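Local coordinates for ferritin heavy chain (Trichoplusia ni, PDB 1Z6O), which oxidises ferrous iron at a ferroxidase centre and, with the light chain, stores it as ferric hydroxide inside a secreted 24-subunit shell, at residues R26-L37 with L84-R95. Numbering follows the deposited sequence.
Sequences RQQIQMEVGASL and LTNDVSSLLQVR. With FE (Fe (III) ion), chain B.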
loop_
_atom_site.group_PDB
_atom_site.type_symbol
_atom_site.label_atom_id
_atom_site.label_comp_id
_atom_site.label_asym_id
_atom_site.label_seq_id
_atom_site.Cartn_x
_atom_site.Cartn_y
_atom_site.Cartn_z
ATOM N N ARG M 26 43.665 -6.595 37.505
ATOM C CA ARG M 26 44.059 -7.910 36.990
ATOM C C ARG M 26 43.465 -9.020 37.858
ATOM O O ARG M 26 43.018 -10.060 37.356
ATOM C CB ARG M 26 45.598 -8.038 36.946
ATOM C CG ARG M 26 46.278 -7.103 35.914
ATOM C CD ARG M 26 47.821 -7.216 35.997
ATOM N NE ARG M 26 48.232 -8.586 35.702
ATOM C CZ ARG M 26 48.558 -9.028 34.492
ATOM N NH1 ARG M 26 48.547 -8.206 33.451
ATOM N NH2 ARG M 26 48.850 -10.307 34.314
ATOM N N GLN M 27 43.462 -8.803 39.168
ATOM C CA GLN M 27 42.900 -9.791 40.078
ATOM C C GLN M 27 41.379 -9.877 39.872
ATOM O O GLN M 27 40.794 -10.958 39.939
ATOM C CB GLN M 27 43.214 -9.407 41.528
ATOM C CG GLN M 27 42.712 -10.403 42.552
ATOM C CD GLN M 27 43.303 -10.159 43.934
ATOM O OE1 GLN M 27 44.528 -10.091 44.095
ATOM N NE2 GLN M 27 42.439 -10.026 44.938
ATOM N N GLN M 28 40.736 -8.741 39.621
ATOM C CA GLN M 28 39.285 -8.744 39.403
ATOM C C GLN M 28 38.937 -9.521 38.126
ATOM O O GLN M 28 37.927 -10.223 38.070
ATOM C CB GLN M 28 38.753 -7.307 39.287
ATOM C CG GLN M 28 37.216 -7.220 39.284
ATOM C CD GLN M 28 36.630 -7.760 40.579
ATOM O OE1 GLN M 28 37.164 -7.506 41.651
ATOM N NE2 GLN M 28 35.527 -8.504 40.486
ATOM N N ILE M 29 39.771 -9.388 37.097
ATOM C CA ILE M 29 39.533 -10.106 35.845
ATOM C C ILE M 29 39.522 -11.615 36.107
ATOM O O ILE M 29 38.636 -12.332 35.622
ATOM C CB ILE M 29 40.604 -9.711 34.792
ATOM C CG1 ILE M 29 40.299 -8.289 34.291
ATOM C CG2 ILE M 29 40.621 -10.710 33.615
ATOM C CD1 ILE M 29 41.479 -7.596 33.563
ATOM N N GLN M 30 40.479 -12.103 36.893
ATOM C CA GLN M 30 40.514 -13.534 37.206
ATOM C C GLN M 30 39.278 -13.915 38.026
ATOM O O GLN M 30 38.712 -14.995 37.851
ATOM C CB GLN M 30 41.791 -13.901 37.993
ATOM C CG GLN M 30 41.809 -15.364 38.505
ATOM C CD GLN M 30 41.741 -16.389 37.371
ATOM O OE1 GLN M 30 42.517 -16.325 36.428
ATOM N NE2 GLN M 30 40.814 -17.339 37.468
ATOM N N MET M 31 38.853 -13.033 38.923
ATOM C CA MET M 31 37.673 -13.324 39.729
ATOM C C MET M 31 36.407 -13.457 38.863
ATOM O O MET M 31 35.577 -14.331 39.109
ATOM C CB MET M 31 37.454 -12.233 40.780
ATOM C CG MET M 31 36.290 -12.547 41.718
ATOM S SD MET M 31 36.094 -11.284 42.989
ATOM C CE MET M 31 35.276 -12.283 44.324
ATOM N N GLU M 32 36.254 -12.593 37.860
ATOM C CA GLU M 32 35.081 -12.666 36.975
ATOM C C GLU M 32 35.112 -13.990 36.207
ATOM O O GLU M 32 34.083 -14.643 36.040
ATOM C CB GLU M 32 35.072 -11.508 35.963
ATOM C CG GLU M 32 35.069 -10.107 36.588
ATOM C CD GLU M 32 33.763 -9.732 37.290
ATOM O OE1 GLU M 32 33.792 -8.773 38.101
ATOM O OE2 GLU M 32 32.710 -10.361 37.030
ATOM N N VAL M 33 36.291 -14.378 35.727
ATOM C CA VAL M 33 36.412 -15.642 34.996
ATOM C C VAL M 33 36.065 -16.807 35.923
ATOM O O VAL M 33 35.347 -17.730 35.527
ATOM C CB VAL M 33 37.841 -15.804 34.397
ATOM C CG1 VAL M 33 38.054 -17.238 33.873
ATOM C CG2 VAL M 33 38.014 -14.807 33.243
ATOM N N GLY M 34 36.559 -16.760 37.159
ATOM C CA GLY M 34 36.242 -17.812 38.119
ATOM C C GLY M 34 34.733 -17.899 38.338
ATOM O O GLY M 34 34.171 -18.990 38.451
ATOM N N ALA M 35 34.066 -16.752 38.411
ATOM C CA ALA M 35 32.619 -16.751 38.590
ATOM C C ALA M 35 31.947 -17.364 37.355
ATOM O O ALA M 35 30.989 -18.125 37.505
ATOM C CB ALA M 35 32.101 -15.321 38.828
ATOM N N SER M 36 32.439 -17.065 36.145
ATOM C CA SER M 36 31.815 -17.644 34.952
ATOM C C SER M 36 31.905 -19.165 34.996
ATOM O O SER M 36 30.951 -19.846 34.630
ATOM C CB SER M 36 32.438 -17.131 33.624
ATOM O OG SER M 36 33.704 -17.725 33.328
ATOM N N LEU M 37 33.034 -19.696 35.459
ATOM C CA LEU M 37 33.205 -21.150 35.529
ATOM C C LEU M 37 32.302 -21.779 36.584
ATOM O O LEU M 37 31.785 -22.880 36.388
ATOM C CB LEU M 37 34.667 -21.508 35.831
ATOM C CG LEU M 37 35.689 -20.879 34.869
ATOM C CD1 LEU M 37 37.102 -21.292 35.253
ATOM C CD2 LEU M 37 35.389 -21.315 33.460
ATOM N N LEU M 84 48.514 -3.808 28.956
ATOM C CA LEU M 84 48.520 -5.123 28.328
ATOM C C LEU M 84 49.304 -5.222 27.023
ATOM O O LEU M 84 48.901 -5.921 26.094
ATOM C CB LEU M 84 47.077 -5.635 28.145
ATOM C CG LEU M 84 46.300 -5.765 29.469
ATOM C CD1 LEU M 84 44.898 -6.327 29.213
ATOM C CD2 LEU M 84 47.072 -6.689 30.435
ATOM N N THR M 85 50.422 -4.503 26.952
ATOM C CA THR M 85 51.311 -4.610 25.801
ATOM C C THR M 85 52.193 -5.841 26.089
ATOM O O THR M 85 52.940 -6.303 25.232
ATOM C CB THR M 85 52.182 -3.364 25.634
ATOM O OG1 THR M 85 52.757 -3.015 26.897
ATOM C CG2 THR M 85 51.324 -2.201 25.117
ATOM N N ASN M 86 52.100 -6.342 27.320
ATOM C CA ASN M 86 52.778 -7.570 27.754
ATOM C C ASN M 86 52.028 -8.079 28.999
ATOM O O ASN M 86 51.076 -7.435 29.444
ATOM C CB ASN M 86 54.262 -7.333 28.065
ATOM C CG ASN M 86 54.480 -6.200 29.027
ATOM O OD1 ASN M 86 54.643 -5.045 28.621
ATOM N ND2 ASN M 86 54.477 -6.514 30.317
ATOM N N ASP M 87 52.428 -9.227 29.546
ATOM C CA ASP M 87 51.762 -9.793 30.735
ATOM C C ASP M 87 50.300 -10.125 30.469
ATOM O O ASP M 87 49.439 -9.961 31.341
ATOM C CB ASP M 87 51.818 -8.808 31.899
ATOM C CG ASP M 87 53.232 -8.474 32.298
ATOM O OD1 ASP M 87 53.513 -7.280 32.541
ATOM O OD2 ASP M 87 54.055 -9.410 32.369
ATOM N N VAL M 88 50.012 -10.580 29.259
ATOM C CA VAL M 88 48.647 -10.930 28.924
ATOM C C VAL M 88 48.389 -12.406 29.242
ATOM O O VAL M 88 47.344 -12.754 29.789
ATOM C CB VAL M 88 48.360 -10.659 27.423
ATOM C CG1 VAL M 88 46.950 -11.106 27.074
ATOM C CG2 VAL M 88 48.526 -9.154 27.119
ATOM N N SER M 89 49.350 -13.267 28.918
ATOM C CA SER M 89 49.190 -14.708 29.143
ATOM C C SER M 89 48.893 -15.060 30.597
ATOM O O SER M 89 48.121 -15.966 30.874
ATOM C CB SER M 89 50.449 -15.460 28.697
ATOM O OG SER M 89 50.670 -15.307 27.305
ATOM N N SER M 90 49.493 -14.320 31.521
ATOM C CA SER M 90 49.309 -14.572 32.948
ATOM C C SER M 90 48.034 -13.967 33.533
ATOM O O SER M 90 47.772 -14.117 34.720
ATOM C CB SER M 90 50.506 -14.010 33.715
ATOM O OG SER M 90 50.617 -12.619 33.446
ATOM N N LEU M 91 47.239 -13.279 32.719
ATOM C CA LEU M 91 46.020 -12.651 33.236
ATOM C C LEU M 91 44.982 -13.621 33.769
ATOM O O LEU M 91 44.290 -13.324 34.736
ATOM C CB LEU M 91 45.321 -11.838 32.145
ATOM C CG LEU M 91 45.370 -10.330 32.067
ATOM C CD1 LEU M 91 44.385 -9.912 30.955
ATOM C CD2 LEU M 91 45.003 -9.695 33.420
ATOM N N LEU M 92 44.875 -14.777 33.123
ATOM C CA LEU M 92 43.852 -15.758 33.469
ATOM C C LEU M 92 44.320 -17.176 33.556
ATOM O O LEU M 92 45.274 -17.571 32.900
ATOM C CB LEU M 92 42.753 -15.761 32.410
ATOM C CG LEU M 92 42.021 -14.470 32.167
ATOM C CD1 LEU M 92 41.145 -14.606 30.935
ATOM C CD2 LEU M 92 41.215 -14.160 33.413
ATOM N N GLN M 93 43.588 -17.949 34.343
ATOM C CA GLN M 93 43.860 -19.365 34.501
ATOM C C GLN M 93 42.489 -20.037 34.634
ATOM O O GLN M 93 41.670 -19.635 35.456
ATOM C CB GLN M 93 44.706 -19.606 35.752
ATOM C CG GLN M 93 45.133 -21.056 35.950
ATOM C CD GLN M 93 45.887 -21.628 34.754
ATOM O OE1 GLN M 93 46.933 -21.110 34.354
ATOM N NE2 GLN M 93 45.356 -22.708 34.179
ATOM N N VAL M 94 42.220 -21.022 33.787
ATOM C CA VAL M 94 40.961 -21.750 33.855
ATOM C C VAL M 94 41.208 -22.971 34.743
ATOM O O VAL M 94 42.127 -23.743 34.490
ATOM C CB VAL M 94 40.516 -22.224 32.451
ATOM C CG1 VAL M 94 39.362 -23.215 32.565
ATOM C CG2 VAL M 94 40.101 -21.030 31.612
ATOM N N ARG M 95 40.400 -23.132 35.783
ATOM C CA ARG M 95 40.524 -24.275 36.690
ATOM C C ARG M 95 39.131 -24.784 37.022
ATOM O O ARG M 95 38.163 -24.032 36.964
ATOM C CB ARG M 95 41.209 -23.853 37.992
ATOM C CG ARG M 95 42.616 -23.339 37.799
ATOM C CD ARG M 95 43.057 -22.511 38.991
ATOM N NE ARG M 95 44.225 -21.698 38.666
ATOM C CZ ARG M 95 44.682 -20.704 39.420
ATOM N NH1 ARG M 95 44.070 -20.397 40.556
ATOM N NH2 ARG M 95 45.747 -20.011 39.032
HETATM FE FE FE B . 30.792 -9.992 37.230
HETATM O O HOH W 1 44.908 -11.946 36.904
HETATM O O HOH W 2 47.790 -11.547 36.839
HETATM O O HOH W 3 29.377 -10.200 38.700
HETATM O O HOH W 4 31.330 -8.159 37.972
#
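Leu91 CD2 sits over the centre of one face of the Arg26 guanidinium, 3.8 Å from CZ, while the backbone carbonyl of Asp87 meets the group at its edge, in plane. NH1 and NH2 both grip that one oxygen end-on, NH1 to Asp87 O at 2.9 Å. A bend at chi3 (61°) turns the group toward the loop. One turn along the helix, the Gln30 amide pairs with the backbone of Gln93: OE1 accepts from Gln93 N at 2.9 Å on an in-plane lone pair, and NE2 donates to Gln93 O at 3.2 Å. CG of Gln30 lies opposite its own N (chi1 173°), and the chain then folds at chi2 to bring the amide alongside the extended loop. Between these two clamps, water 1 donates to Arg26 O and Leu91 O. On the apolar side of the contact Leu92 CD2 packs into the groove between Ile29 and Val33, touching CG2 of each and pressed against Val33 CG2 at 3.3 Å. Farther along, Leu37 CD1 reaches Val94 CG1 and Arg95 O; Tyr53 of the neighbouring light chain packs on Val33 and Val94. Glu32, on the same helix, turns inward and binds iron(III) through OE2 with Glu67 and His70. A leucine in place of Arg26 has neither donor for Asp87 O, and the loop at 87-91 would probably be set free to shift. The long crossover of the ferritin four-helix bundle, between helices 54-80 and 105-132, is thus tied to the outer side of helix 19-47 by side-chain-to-backbone bonds and leucine packing: Arg26 and Gln30 satisfy backbone groups of the loop, while its leucines cover the apolar side.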